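Lin1944 protein (Listeria innocua, PDB 3D7L) is of unknown function but belongs to the short-chain dehydrogenase/reductase family and is therefore probably an oxidoreductase. Local coordinates at residues 114-119 with 156-161. Numbering follows the deposited sequence.
Sequences TGIMME and SPNVLE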
ATOM      1  N   THR D 114      -9.721  -0.886   5.641  1.00 29.70           N
ATOM      2  CA  THR D 114      -8.328  -0.565   5.935  1.00 29.88           C
ATOM      3  C   THR D 114      -8.102  -0.666   7.470  1.00 30.01           C
ATOM      4  O   THR D 114      -8.317  -1.736   8.052  1.00 29.90           O
ATOM      5  CB  THR D 114      -7.939   0.819   5.342  1.00 30.18           C
ATOM      6  OG1 THR D 114      -8.894   1.792   5.764  1.00 31.44           O
ATOM      7  CG2 THR D 114      -7.949   0.805   3.802  1.00 29.47           C
ATOM      8  N   GLY D 115      -7.695   0.425   8.125  1.00 29.88           N
ATOM      9  CA  GLY D 115      -7.464   0.402   9.564  1.00 29.88           C
ATOM     10  C   GLY D 115      -6.545   1.502  10.068  1.00 31.07           C
ATOM     11  O   GLY D 115      -5.649   1.978   9.343  1.00 31.14           O
ATOM     12  N   ILE D 116      -6.774   1.907  11.319  1.00 30.60           N
ATOM     13  CA  ILE D 116      -6.010   2.968  11.973  1.00 30.79           C
ATOM     14  C   ILE D 116      -4.487   2.698  12.013  1.00 31.80           C
ATOM     15  O   ILE D 116      -3.706   3.605  12.192  1.00 32.26           O
ATOM     16  CB  ILE D 116      -6.532   3.215  13.425  1.00 30.14           C
ATOM     17  CG1 ILE D 116      -6.142   4.623  13.927  1.00 29.64           C
ATOM     18  CG2 ILE D 116      -6.103   2.078  14.339  1.00 29.79           C
ATOM     19  CD1 ILE D 116      -6.700   5.002  15.258  1.00 30.51           C
HETATM   20  N   MSE D 117      -4.065   1.459  11.844  1.00 32.55           N
HETATM   21  CA  MSE D 117      -2.637   1.165  11.981  1.00 34.94           C
HETATM   22  C   MSE D 117      -1.759   1.862  10.942  1.00 33.83           C
HETATM   23  O   MSE D 117      -0.575   2.079  11.187  1.00 34.36           O
HETATM   24  CB  MSE D 117      -2.375  -0.330  11.976  1.00 34.37           C
HETATM   25  CG  MSE D 117      -2.587  -0.917  13.328  1.00 36.97           C
HETATM   26 SE   MSE D 117      -2.119  -2.790  13.331  0.70 40.94          SE
HETATM   27  CE  MSE D 117      -3.873  -3.528  13.063  1.00 37.11           C
HETATM   28  N   MSE D 118      -2.335   2.210   9.792  1.00 33.03           N
HETATM   29  CA  MSE D 118      -1.626   3.038   8.807  1.00 32.91           C
HETATM   30  C   MSE D 118      -1.407   4.505   9.229  1.00 32.45           C
HETATM   31  O   MSE D 118      -0.553   5.175   8.657  1.00 33.18           O
HETATM   32  CB  MSE D 118      -2.354   2.998   7.468  1.00 32.83           C
HETATM   33  CG  MSE D 118      -3.720   3.697   7.524  1.00 33.88           C
HETATM   34 SE   MSE D 118      -4.522   3.861   5.758  0.70 34.14          SE
HETATM   35  CE  MSE D 118      -6.255   4.561   6.263  1.00 32.96           C
ATOM     36  N   GLU D 119      -2.188   5.010  10.190  1.00 32.47           N
ATOM     37  CA  GLU D 119      -2.154   6.444  10.583  1.00 33.07           C
ATOM     38  C   GLU D 119      -1.670   6.694  12.014  1.00 31.96           C
ATOM     39  O   GLU D 119      -1.133   7.758  12.316  1.00 32.35           O
ATOM     40  CB  GLU D 119      -3.544   7.087  10.467  1.00 33.55           C
ATOM     41  CG  GLU D 119      -4.263   6.786   9.156  1.00 38.65           C
ATOM     42  CD  GLU D 119      -5.160   7.939   8.652  1.00 43.94           C
ATOM     43  OE1 GLU D 119      -4.638   9.086   8.536  1.00 46.59           O
ATOM     44  OE2 GLU D 119      -6.368   7.684   8.360  1.00 41.84           O
ATOM     45  N   SER D 156     -11.943   2.825   7.432  1.00 27.22           N
ATOM     46  CA  SER D 156     -10.738   2.619   8.261  1.00 28.02           C
ATOM     47  C   SER D 156     -11.113   2.655   9.741  1.00 28.15           C
ATOM     48  O   SER D 156     -11.335   3.721  10.320  1.00 27.35           O
ATOM     49  CB  SER D 156      -9.667   3.649   7.963  1.00 27.86           C
ATOM     50  OG  SER D 156      -8.493   3.350   8.713  1.00 29.43           O
ATOM     51  N   PRO D 157     -11.231   1.475  10.350  1.00 29.08           N
ATOM     52  CA  PRO D 157     -11.616   1.467  11.750  1.00 29.20           C
ATOM     53  C   PRO D 157     -10.448   1.535  12.716  1.00 29.20           C
ATOM     54  O   PRO D 157      -9.328   1.095  12.409  1.00 28.81           O
ATOM     55  CB  PRO D 157     -12.321   0.105  11.911  1.00 29.45           C
ATOM     56  CG  PRO D 157     -12.101  -0.639  10.584  1.00 29.75           C
ATOM     57  CD  PRO D 157     -11.101   0.114   9.809  1.00 29.05           C
ATOM     58  N   ASN D 158     -10.749   2.070  13.893  1.00 28.86           N
ATOM     59  CA  ASN D 158      -9.898   1.924  15.067  1.00 29.35           C
ATOM     60  C   ASN D 158     -10.108   0.515  15.604  1.00 29.85           C
ATOM     61  O   ASN D 158     -10.982  -0.235  15.114  1.00 29.90           O
ATOM     62  CB  ASN D 158     -10.327   2.965  16.108  1.00 28.77           C
ATOM     63  CG  ASN D 158      -9.258   3.277  17.125  1.00 28.97           C
ATOM     64  OD1 ASN D 158      -8.327   2.490  17.340  1.00 28.10           O
ATOM     65  ND2 ASN D 158      -9.373   4.460  17.761  1.00 26.92           N
ATOM     66  N   VAL D 159      -9.329   0.136  16.610  1.00 30.36           N
ATOM     67  CA  VAL D 159      -9.599  -1.112  17.338  1.00 31.15           C
ATOM     68  C   VAL D 159     -11.062  -1.153  17.827  1.00 30.69           C
ATOM     69  O   VAL D 159     -11.588  -0.135  18.294  1.00 30.92           O
ATOM     70  CB  VAL D 159      -8.573  -1.348  18.518  1.00 31.54           C
ATOM     71  CG1 VAL D 159      -8.554  -0.169  19.490  1.00 33.23           C
ATOM     72  CG2 VAL D 159      -8.891  -2.647  19.280  1.00 31.07           C
ATOM     73  N   LEU D 160     -11.714  -2.311  17.696  1.00 30.14           N
ATOM     74  CA  LEU D 160     -13.115  -2.478  18.148  1.00 30.28           C
ATOM     75  C   LEU D 160     -13.281  -2.778  19.643  1.00 30.33           C
ATOM     76  O   LEU D 160     -12.543  -3.589  20.212  1.00 29.35           O
ATOM     77  CB  LEU D 160     -13.829  -3.568  17.348  1.00 29.84           C
ATOM     78  CG  LEU D 160     -13.725  -3.497  15.826  1.00 29.88           C
ATOM     79  CD1 LEU D 160     -14.504  -4.641  15.221  1.00 26.54           C
ATOM     80  CD2 LEU D 160     -14.238  -2.136  15.318  1.00 31.67           C
ATOM     81  N   GLU D 161     -14.267  -2.134  20.268  1.00 31.06           N
ATOM     82  CA  GLU D 161     -14.632  -2.443  21.645  1.00 31.71           C
ATOM     83  C   GLU D 161     -14.832  -3.957  21.836  1.00 32.26           C
ATOM     84  O   GLU D 161     -14.383  -4.533  22.835  1.00 32.05           O
ATOM     85  CB  GLU D 161     -15.926  -1.716  22.044  1.00 31.79           C
ATOM     86  CG  GLU D 161     -15.794  -0.201  22.111  1.00 31.96           C
ATOM     87  CD  GLU D 161     -17.045   0.482  22.620  1.00 32.72           C
ATOM     88  OE1 GLU D 161     -18.135  -0.123  22.578  1.00 34.17           O
ATOM     89  OE2 GLU D 161     -16.939   1.640  23.060  1.00 34.45           O
TER
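Ser156, at the end of strand 151-157, faces the loop that leaves the neighbouring parallel strand 108-113, and its hydroxyl points into the backbone of Gly115. With OG anti to the backbone N (chi1 -176°), the oxygen comes to 3.0 Å from Gly115 C and 3.1 Å from Gly115 N. Its clear hydrogen-bond partner is the hydroxyl of the C-terminal Tyr202, which follows the next strand of the sheet, 198-201, and also bonds Glu119. The methyl CE of Met118, a selenomethionine, closes over the serine, 3.5 Å from Ser156 OG. Thr114 OG1 reaches Ser156 CB at 3.0 Å and is itself hydrogen-bonded to the carbonyl of Val155.

One residue further along, the backbones are joined directly: Ile116 N donates to Pro157 O over 2.9 Å, with 157° at the hydrogen. Gly115 CA adds a CA-H...O contact to the same oxygen. The backbone angles of Gly115 leave no room beside the carbonyl oxygen of Thr114 for anything larger than glycine's hydrogen, so glycine suits this turn into the 3-10 segment 116-118.

The Ile116 side chain then extends alongside that of Asn158 and places its terminal methyl CD1 over the face of the Asn158 amide, 3.6 Å from Asn158 CG, while CG2 sits beside Asn158 OD1. Both polar atoms of that amide are engaged: OD1 accepts from Val159 N at 2.7 Å, though with a bent geometry, and ND2 donates to a C-terminal oxygen of Tyr202.

The contact thus carries the parallel pairing past the end of strand 108-113, at the C-terminal edge of the Rossmann-fold sheet, where SDR enzymes generally form their active site. A single backbone bond links the segments, and the C-terminal tyrosine bonds the side chains of both Ser156 and Asn158, by its hydroxyl and its terminal oxygen, and so would restrict their rotation.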